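Local coordinates for protein phytanoyl-CoA dioxygenase (Streptomyces malaysiense, PDB 6ZYL) that catalyses the beta-hydroxylation of thioholgamide as the non-heme monooxygenase ThoJ, probably with the help of iron and 2-oxoglutarate, at residues 135-143 against 241-249; 144-155 against 201-212. One frame throughout, in Å; residues are numbered along the deposited sequence.

Contact 1: residues 135-143 against 241-249; sequences GLDGYQQHA and VSPTAGEDS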
loop_
_atom_site.group_PDB
_atom_site.type_symbol
_atom_site.label_atom_id
_atom_site.label_comp_id
_atom_site.label_asym_id
_atom_site.label_seq_id
_atom_site.Cartn_x
_atom_site.Cartn_y
_atom_site.Cartn_z
ATOM N N GLY A 135 -3.968 -0.732 13.237
ATOM C CA GLY A 135 -4.422 -1.647 14.265
ATOM C C GLY A 135 -3.962 -3.072 14.043
ATOM O O GLY A 135 -4.756 -4.014 14.134
ATOM N N LEU A 136 -2.677 -3.242 13.750
ATOM C CA LEU A 136 -2.096 -4.547 13.476
ATOM C C LEU A 136 -1.053 -4.879 14.534
ATOM O O LEU A 136 -0.346 -3.993 15.025
ATOM C CB LEU A 136 -1.465 -4.581 12.081
ATOM C CG LEU A 136 -2.443 -4.458 10.910
ATOM C CD1 LEU A 136 -1.694 -4.415 9.586
ATOM C CD2 LEU A 136 -3.453 -5.598 10.921
ATOM N N ASP A 137 -0.971 -6.161 14.880
ATOM C CA ASP A 137 -0.014 -6.678 15.851
ATOM C C ASP A 137 0.780 -7.778 15.164
ATOM O O ASP A 137 0.211 -8.803 14.774
ATOM C CB ASP A 137 -0.734 -7.207 17.093
ATOM C CG ASP A 137 0.220 -7.746 18.149
ATOM O OD1 ASP A 137 1.447 -7.525 18.045
ATOM O OD2 ASP A 137 -0.273 -8.391 19.097
ATOM N N GLY A 138 2.080 -7.551 14.987
ATOM C CA GLY A 138 2.935 -8.483 14.280
ATOM C C GLY A 138 3.469 -7.978 12.960
ATOM O O GLY A 138 4.171 -8.727 12.270
ATOM N N TYR A 139 3.151 -6.741 12.574
ATOM C CA TYR A 139 3.776 -6.140 11.404
ATOM C C TYR A 139 5.279 -5.995 11.584
ATOM O O TYR A 139 6.005 -5.843 10.595
ATOM C CB TYR A 139 3.160 -4.769 11.133
ATOM C CG TYR A 139 3.406 -3.780 12.253
ATOM C CD1 TYR A 139 4.572 -3.026 12.299
ATOM C CD2 TYR A 139 2.480 -3.613 13.274
ATOM C CE1 TYR A 139 4.805 -2.131 13.324
ATOM C CE2 TYR A 139 2.703 -2.717 14.303
ATOM C CZ TYR A 139 3.867 -1.980 14.323
ATOM O OH TYR A 139 4.098 -1.087 15.343
ATOM N N GLN A 140 5.757 -6.022 12.830
ATOM C CA GLN A 140 7.175 -5.815 13.092
ATOM C C GLN A 140 8.028 -6.819 12.331
ATOM O O GLN A 140 9.082 -6.464 11.789
ATOM C CB GLN A 140 7.432 -5.902 14.596
ATOM C CG GLN A 140 6.780 -4.777 15.397
ATOM C CD GLN A 140 5.332 -5.063 15.773
ATOM O OE1 GLN A 140 4.679 -5.925 15.186
ATOM N NE2 GLN A 140 4.823 -4.328 16.754
ATOM N N GLN A 141 7.582 -8.074 12.260
ATOM C CA GLN A 141 8.317 -9.108 11.553
ATOM C C GLN A 141 7.581 -9.681 10.352
ATOM O O GLN A 141 8.216 -10.354 9.532
ATOM C CB GLN A 141 8.656 -10.269 12.505
ATOM C CG GLN A 141 9.647 -9.925 13.601
ATOM C CD GLN A 141 10.990 -9.488 13.055
ATOM O OE1 GLN A 141 11.495 -10.056 12.085
ATOM N NE2 GLN A 141 11.576 -8.471 13.674
ATOM N N HIS A 142 6.276 -9.436 10.211
ATOM C CA HIS A 142 5.452 -10.237 9.313
ATOM C C HIS A 142 4.575 -9.386 8.401
ATOM O O HIS A 142 3.494 -9.822 7.993
ATOM C CB HIS A 142 4.584 -11.205 10.117
ATOM C CG HIS A 142 5.359 -12.051 11.079
ATOM N ND1 HIS A 142 6.296 -12.973 10.665
ATOM C CD2 HIS A 142 5.346 -12.110 12.432
ATOM C CE1 HIS A 142 6.822 -13.568 11.721
ATOM N NE2 HIS A 142 6.262 -13.064 12.806
ATOM N N ALA A 143 5.027 -8.187 8.047
ATOM C CA ALA A 143 4.270 -7.358 7.124
ATOM C C ALA A 143 5.220 -6.482 6.321
ATOM O O ALA A 143 6.342 -6.194 6.743
ATOM C CB ALA A 143 3.242 -6.488 7.856
ATOM N N VAL A 241 0.330 -12.098 11.586
ATOM C CA VAL A 241 -0.214 -10.782 11.897
ATOM C C VAL A 241 -1.646 -10.958 12.381
ATOM O O VAL A 241 -2.407 -11.761 11.830
ATOM C CB VAL A 241 -0.147 -9.859 10.668
ATOM C CG1 VAL A 241 -0.737 -8.492 10.999
ATOM C CG2 VAL A 241 1.288 -9.724 10.177
ATOM N N SER A 242 -2.020 -10.216 13.417
ATOM C CA SER A 242 -3.366 -10.289 13.955
ATOM C C SER A 242 -3.906 -8.885 14.205
ATOM O O SER A 242 -3.146 -7.980 14.559
ATOM C CB SER A 242 -3.400 -11.088 15.265
ATOM O OG SER A 242 -2.737 -10.396 16.306
ATOM N N PRO A 243 -5.208 -8.682 14.012
ATOM C CA PRO A 243 -5.788 -7.370 14.339
ATOM C C PRO A 243 -5.770 -7.119 15.838
ATOM O O PRO A 243 -6.059 -8.008 16.643
ATOM C CB PRO A 243 -7.223 -7.464 13.801
ATOM C CG PRO A 243 -7.513 -8.929 13.697
ATOM C CD PRO A 243 -6.195 -9.610 13.431
ATOM N N THR A 244 -5.413 -5.886 16.210
ATOM C CA THR A 244 -5.413 -5.513 17.620
ATOM C C THR A 244 -6.800 -5.681 18.227
ATOM O O THR A 244 -6.936 -6.069 19.393
ATOM C CB THR A 244 -4.939 -4.070 17.779
ATOM O OG1 THR A 244 -5.716 -3.219 16.925
ATOM C CG2 THR A 244 -3.468 -3.944 17.415
ATOM N N ALA A 245 -7.839 -5.390 17.451
ATOM C CA ALA A 245 -9.210 -5.528 17.913
ATOM C C ALA A 245 -10.127 -5.516 16.701
ATOM O O ALA A 245 -9.838 -4.865 15.692
ATOM C CB ALA A 245 -9.597 -4.407 18.885
ATOM N N GLY A 246 -11.224 -6.253 16.807
ATOM C CA GLY A 246 -12.268 -6.213 15.806
ATOM C C GLY A 246 -12.093 -7.254 14.713
ATOM O O GLY A 246 -11.003 -7.759 14.452
ATOM N N GLU A 247 -13.211 -7.568 14.068
ATOM C CA GLU A 247 -13.223 -8.482 12.936
ATOM C C GLU A 247 -12.502 -7.860 11.744
ATOM O O GLU A 247 -12.671 -6.675 11.444
ATOM C CB GLU A 247 -14.673 -8.815 12.590
ATOM C CG GLU A 247 -14.903 -9.648 11.361
ATOM C CD GLU A 247 -16.383 -9.734 11.022
ATOM O OE1 GLU A 247 -17.123 -10.434 11.747
ATOM O OE2 GLU A 247 -16.809 -9.087 10.041
ATOM N N ASP A 248 -11.683 -8.669 11.072
ATOM C CA ASP A 248 -10.882 -8.209 9.947
ATOM C C ASP A 248 -10.896 -9.269 8.854
ATOM O O ASP A 248 -11.206 -10.438 9.098
ATOM C CB ASP A 248 -9.436 -7.906 10.371
ATOM C CG ASP A 248 -8.791 -6.807 9.535
ATOM O OD1 ASP A 248 -9.366 -6.419 8.496
ATOM O OD2 ASP A 248 -7.700 -6.334 9.918
ATOM N N SER A 249 -10.553 -8.847 7.636
ATOM C CA SER A 249 -10.518 -9.748 6.494
ATOM C C SER A 249 -9.336 -9.402 5.597
ATOM O O SER A 249 -8.779 -8.303 5.656
ATOM C CB SER A 249 -11.830 -9.699 5.694
ATOM O OG SER A 249 -12.109 -8.392 5.228
#
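The carbonyl oxygen of Gly135 is gripped from several directions. Thr244 N reaches Gly135 O at 2.9 Å with an almost straight N-H (175°), yet it comes from above the carbonyl plane, while the hydroxyl of Thr244 adds a weak bond, OG1 to Gly135 O at 3.1 Å. Arg289 of the helix 273-295 donates to the same oxygen. With Thr244 OG1 lodged between its backbone N and carbonyl carbon (chi1 53°), CG2 is left to lie against the Gly135 peptide. Two residue pairs along the ladder, Asp137 and Ser242 exchange backbone bonds, Asp137 N to Ser242 O at 2.9 Å and Ser242 N to Asp137 O at 3.0 Å; both side chains stand on the same face, neither carrying a bond to the other. The two methyls of Val241 part company, each meeting a different residue. Its CG2 presses on the His142 backbone, 3.1 Å from His142 O, and also meets His142 CB; its CG1 rests against Leu136 CD2 at 4.0 Å. Cut back to an alanine, Val241 would lose both methyls, which is likely to leave a gap between Leu136 CD2 and the His142 backbone. Val241 thus closes one end of a short two-stranded antiparallel ladder, 136-137 with 242-243, which forms a small sheet separate from the large one of this PhyH-family enzyme.

Contact 2: residues 144-155 against 201-212; sequences ARVWVALTDTTI and DVLLDAGQCSVH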
loop_
_atom_site.group_PDB
_atom_site.type_symbol
_atom_site.label_atom_id
_atom_site.label_comp_id
_atom_site.label_asym_id
_atom_site.label_seq_id
_atom_site.Cartn_x
_atom_site.Cartn_y
_atom_site.Cartn_z
ATOM N N ALA A 144 4.741 -6.052 5.157
ATOM C CA ALA A 144 5.487 -5.157 4.286
ATOM C C ALA A 144 4.506 -4.502 3.328
ATOM O O ALA A 144 3.529 -5.129 2.907
ATOM C CB ALA A 144 6.577 -5.904 3.509
ATOM N N ARG A 145 4.760 -3.240 3.000
ATOM C CA ARG A 145 3.969 -2.513 2.017
ATOM C C ARG A 145 4.758 -2.431 0.716
ATOM O O ARG A 145 5.896 -1.950 0.705
ATOM C CB ARG A 145 3.613 -1.113 2.515
ATOM C CG ARG A 145 2.893 -0.270 1.474
ATOM C CD ARG A 145 2.265 0.973 2.086
ATOM N NE ARG A 145 1.100 0.650 2.905
ATOM C CZ ARG A 145 0.272 1.555 3.414
ATOM N NH1 ARG A 145 0.479 2.844 3.190
ATOM N NH2 ARG A 145 -0.764 1.170 4.147
ATOM N N VAL A 146 4.155 -2.904 -0.370
ATOM C CA VAL A 146 4.742 -2.824 -1.703
ATOM C C VAL A 146 4.179 -1.586 -2.386
ATOM O O VAL A 146 2.964 -1.475 -2.587
ATOM C CB VAL A 146 4.458 -4.092 -2.522
ATOM C CG1 VAL A 146 5.020 -3.949 -3.930
ATOM C CG2 VAL A 146 5.045 -5.311 -1.822
ATOM N N TRP A 147 5.062 -0.660 -2.743
ATOM C CA TRP A 147 4.719 0.647 -3.302
ATOM C C TRP A 147 5.080 0.606 -4.783
ATOM O O TRP A 147 6.240 0.805 -5.153
ATOM C CB TRP A 147 5.484 1.728 -2.548
ATOM C CG TRP A 147 5.047 3.141 -2.738
ATOM C CD1 TRP A 147 3.904 3.720 -2.271
ATOM C CD2 TRP A 147 5.782 4.174 -3.399
ATOM N NE1 TRP A 147 3.876 5.051 -2.615
ATOM C CE2 TRP A 147 5.017 5.353 -3.311
ATOM C CE3 TRP A 147 7.012 4.215 -4.065
ATOM C CZ2 TRP A 147 5.441 6.560 -3.865
ATOM C CZ3 TRP A 147 7.431 5.415 -4.614
ATOM C CH2 TRP A 147 6.649 6.570 -4.511
ATOM N N VAL A 148 4.084 0.338 -5.621
ATOM C CA VAL A 148 4.303 0.117 -7.047
ATOM C C VAL A 148 4.192 1.444 -7.783
ATOM O O VAL A 148 3.202 2.171 -7.632
ATOM C CB VAL A 148 3.300 -0.904 -7.608
ATOM C CG1 VAL A 148 3.555 -1.131 -9.095
ATOM C CG2 VAL A 148 3.374 -2.212 -6.840
ATOM N N ALA A 149 5.197 1.748 -8.601
ATOM C CA ALA A 149 5.217 2.969 -9.398
ATOM C C ALA A 149 4.475 2.719 -10.707
ATOM O O ALA A 149 4.947 1.962 -11.563
ATOM C CB ALA A 149 6.652 3.416 -9.667
ATOM N N LEU A 150 3.309 3.349 -10.862
ATOM C CA LEU A 150 2.599 3.289 -12.133
ATOM C C LEU A 150 3.116 4.342 -13.103
ATOM O O LEU A 150 3.085 4.127 -14.319
ATOM C CB LEU A 150 1.097 3.462 -11.908
ATOM C CG LEU A 150 0.420 2.368 -11.082
ATOM C CD1 LEU A 150 -1.090 2.585 -11.042
ATOM C CD2 LEU A 150 0.743 0.982 -11.618
ATOM N N THR A 151 3.573 5.479 -12.585
ATOM C CA THR A 151 4.408 6.427 -13.305
ATOM C C THR A 151 5.826 6.354 -12.749
ATOM O O THR A 151 6.070 5.773 -11.689
ATOM C CB THR A 151 3.878 7.862 -13.168
ATOM O OG1 THR A 151 3.872 8.237 -11.784
ATOM C CG2 THR A 151 2.477 7.986 -13.739
ATOM N N ASP A 152 6.769 6.959 -13.469
ATOM C CA ASP A 152 8.082 7.200 -12.888
ATOM C C ASP A 152 7.934 7.993 -11.593
ATOM O O ASP A 152 7.001 8.784 -11.430
ATOM C CB ASP A 152 8.975 7.980 -13.856
ATOM C CG ASP A 152 9.386 7.172 -15.069
ATOM O OD1 ASP A 152 9.422 5.926 -14.988
ATOM O OD2 ASP A 152 9.684 7.796 -16.109
ATOM N N THR A 153 8.860 7.784 -10.661
ATOM C CA THR A 153 8.992 8.643 -9.490
ATOM C C THR A 153 10.341 9.342 -9.571
ATOM O O THR A 153 11.376 8.685 -9.731
ATOM C CB THR A 153 8.857 7.861 -8.179
ATOM O OG1 THR A 153 9.911 6.900 -8.067
ATOM C CG2 THR A 153 7.501 7.161 -8.121
ATOM N N THR A 154 10.321 10.669 -9.485
ATOM C CA THR A 154 11.496 11.504 -9.683
ATOM C C THR A 154 11.683 12.400 -8.467
ATOM O O THR A 154 10.840 12.449 -7.567
ATOM C CB THR A 154 11.362 12.362 -10.946
ATOM O OG1 THR A 154 10.510 13.481 -10.673
ATOM C CG2 THR A 154 10.771 11.549 -12.091
ATOM N N ILE A 155 12.797 13.133 -8.451
ATOM C CA ILE A 155 13.056 14.034 -7.336
ATOM C C ILE A 155 12.072 15.193 -7.284
ATOM O O ILE A 155 12.003 15.889 -6.264
ATOM C CB ILE A 155 14.492 14.598 -7.381
ATOM C CG1 ILE A 155 14.706 15.463 -8.625
ATOM C CG2 ILE A 155 15.514 13.472 -7.337
ATOM C CD1 ILE A 155 15.926 16.376 -8.535
ATOM N N ASP A 201 15.421 9.416 -1.207
ATOM C CA ASP A 201 14.358 9.567 -2.192
ATOM C C ASP A 201 14.066 8.226 -2.855
ATOM O O ASP A 201 14.983 7.527 -3.294
ATOM C CB ASP A 201 14.763 10.591 -3.253
ATOM C CG ASP A 201 14.408 12.014 -2.869
ATOM O OD1 ASP A 201 13.624 12.211 -1.920
ATOM O OD2 ASP A 201 14.913 12.944 -3.533
ATOM N N VAL A 202 12.787 7.870 -2.946
ATOM C CA VAL A 202 12.373 6.612 -3.562
ATOM C C VAL A 202 12.185 6.881 -5.052
ATOM O O VAL A 202 11.123 7.328 -5.488
ATOM C CB VAL A 202 11.106 6.052 -2.915
ATOM C CG1 VAL A 202 10.776 4.686 -3.499
ATOM C CG2 VAL A 202 11.282 5.966 -1.406
ATOM N N LEU A 203 13.222 6.597 -5.834
ATOM C CA LEU A 203 13.256 6.900 -7.260
ATOM C C LEU A 203 13.133 5.604 -8.045
ATOM O O LEU A 203 13.988 4.719 -7.931
ATOM C CB LEU A 203 14.544 7.636 -7.622
ATOM C CG LEU A 203 14.804 8.887 -6.779
ATOM C CD1 LEU A 203 16.178 9.468 -7.069
ATOM C CD2 LEU A 203 13.715 9.926 -7.019
ATOM N N LEU A 204 12.079 5.503 -8.850
ATOM C CA LEU A 204 11.735 4.259 -9.514
ATOM C C LEU A 204 11.389 4.504 -10.972
ATOM O O LEU A 204 10.745 5.502 -11.306
ATOM C CB LEU A 204 10.538 3.587 -8.826
ATOM C CG LEU A 204 10.635 3.290 -7.331
ATOM C CD1 LEU A 204 9.273 2.893 -6.779
ATOM C CD2 LEU A 204 11.657 2.197 -7.086
ATOM N N ASP A 205 11.816 3.585 -11.835
ATOM C CA ASP A 205 11.235 3.493 -13.164
ATOM C C ASP A 205 9.791 3.019 -13.050
ATOM O O ASP A 205 9.449 2.219 -12.175
ATOM C CB ASP A 205 12.024 2.518 -14.039
ATOM C CG ASP A 205 13.408 3.029 -14.388
ATOM O OD1 ASP A 205 13.692 4.221 -14.145
ATOM O OD2 ASP A 205 14.213 2.229 -14.907
ATOM N N ALA A 206 8.934 3.525 -13.937
ATOM C CA ALA A 206 7.563 3.033 -14.001
ATOM C C ALA A 206 7.569 1.516 -14.133
ATOM O O ALA A 206 8.266 0.956 -14.984
ATOM C CB ALA A 206 6.824 3.668 -15.181
ATOM N N GLY A 207 6.802 0.848 -13.271
ATOM C CA GLY A 207 6.753 -0.592 -13.214
ATOM C C GLY A 207 7.532 -1.190 -12.060
ATOM O O GLY A 207 7.178 -2.272 -11.578
ATOM N N GLN A 208 8.594 -0.520 -11.623
ATOM C CA GLN A 208 9.310 -0.958 -10.439
ATOM C C GLN A 208 8.503 -0.619 -9.188
ATOM O O GLN A 208 7.533 0.146 -9.222
ATOM C CB GLN A 208 10.688 -0.302 -10.365
ATOM C CG GLN A 208 11.591 -0.601 -11.546
ATOM C CD GLN A 208 12.961 0.028 -11.396
ATOM O OE1 GLN A 208 13.084 1.198 -11.034
ATOM N NE2 GLN A 208 14.000 -0.748 -11.671
ATOM N N CYS A 209 8.921 -1.188 -8.064
ATOM C CA CYS A 209 8.250 -0.924 -6.804
ATOM C C CYS A 209 9.279 -0.835 -5.689
ATOM O O CYS A 209 10.431 -1.248 -5.835
ATOM C CB CYS A 209 7.209 -2.002 -6.482
ATOM S SG CYS A 209 7.912 -3.601 -6.055
ATOM N N SER A 210 8.841 -0.263 -4.574
ATOM C CA SER A 210 9.603 -0.216 -3.339
ATOM C C SER A 210 8.833 -0.996 -2.284
ATOM O O SER A 210 7.598 -0.989 -2.273
ATOM C CB SER A 210 9.829 1.225 -2.881
ATOM O OG SER A 210 10.569 1.254 -1.676
ATOM N N VAL A 211 9.564 -1.685 -1.416
ATOM C CA VAL A 211 8.988 -2.439 -0.309
ATOM C C VAL A 211 9.539 -1.839 0.973
ATOM O O VAL A 211 10.760 -1.763 1.149
ATOM C CB VAL A 211 9.322 -3.937 -0.397
ATOM C CG1 VAL A 211 8.475 -4.724 0.596
ATOM C CG2 VAL A 211 9.125 -4.447 -1.814
ATOM N N HIS A 212 8.653 -1.404 1.865
ATOM C CA HIS A 212 9.096 -0.822 3.121
ATOM C C HIS A 212 8.296 -1.375 4.293
ATOM O O HIS A 212 7.166 -1.849 4.142
ATOM C CB HIS A 212 9.027 0.729 3.086
ATOM C CG HIS A 212 7.644 1.295 2.973
ATOM N ND1 HIS A 212 7.187 1.919 1.832
ATOM C CD2 HIS A 212 6.639 1.382 3.877
ATOM C CE1 HIS A 212 5.950 2.342 2.028
ATOM N NE2 HIS A 212 5.594 2.025 3.261
HETATM O O HOH W 1 13.436 15.386 -3.927
#
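Strands 144-149 and 209-212 run antiparallel at 162°, neighbours in the main sheet of the double-stranded beta-helix (jelly roll) expected of a PhyH-family enzyme. On one face the valines Val146, Val148 and Val211 meet helix 93-103, with Cys209 beside them leaning on Val41: Val146 CG1 packs on Cys209 SG at 3.6 Å, while the Val146 and Val211 side chains lie alongside each other. The opposite face carries larger shapes. His212, its CG between the backbone N and carbonyl carbon (chi1 66°), lays one ring face under Arg145 CB, 4.2 Å from the ring centroid (CH-pi), while CG and CD run alongside NE2 and CE1; Arg145 continues to a salt bridge with Asp235, and His212 hydrogen-bonds to Tyr162 and Asp130. Trp147 offers the benzo side of its indole, CE3 and CZ3, to two branched residues that cross it obliquely. Val202 CG1 comes to 3.6 Å from CZ3, and Leu204 CD1 wedges into the hollow between Trp147 CE3 and Ala149 CB, about equally near both. The indole NE1 bonds a tartrate, probably from the crystallisation liquor, so this face may border a pocket. Beyond the strands, Thr153 OG1 slots between two backbone groups, donating to Val202 O at 2.9 Å and weakly accepting from Leu204 N. Where the Asp205-Gln208 type II turn bends back, Asp152 OD1 accepts Ala206 N at 2.7 Å, nearly along its C-O axis.

Residues 135-143 run directly into 144-155, and contact 2 forms wholly within the span of chain that contact 1 closes, yet their centres lie about 25 Å apart on opposite sides of the chain's centre. Contact 2 is the buried one, joining two neighbouring strands of the main sheet and, beyond them, the chain leaving one strand and the chain entering the other; valines and a cysteine line one face, aromatic and polar side chains the other. Contact 1 is smaller and only partly buried, pairing short strands of a separate sheet. There main-chain bonds do most of the holding and a single valine supplies much of the apolar filling, while arginines of the helix 273-295 bond Gly135 and Asp248 from outside.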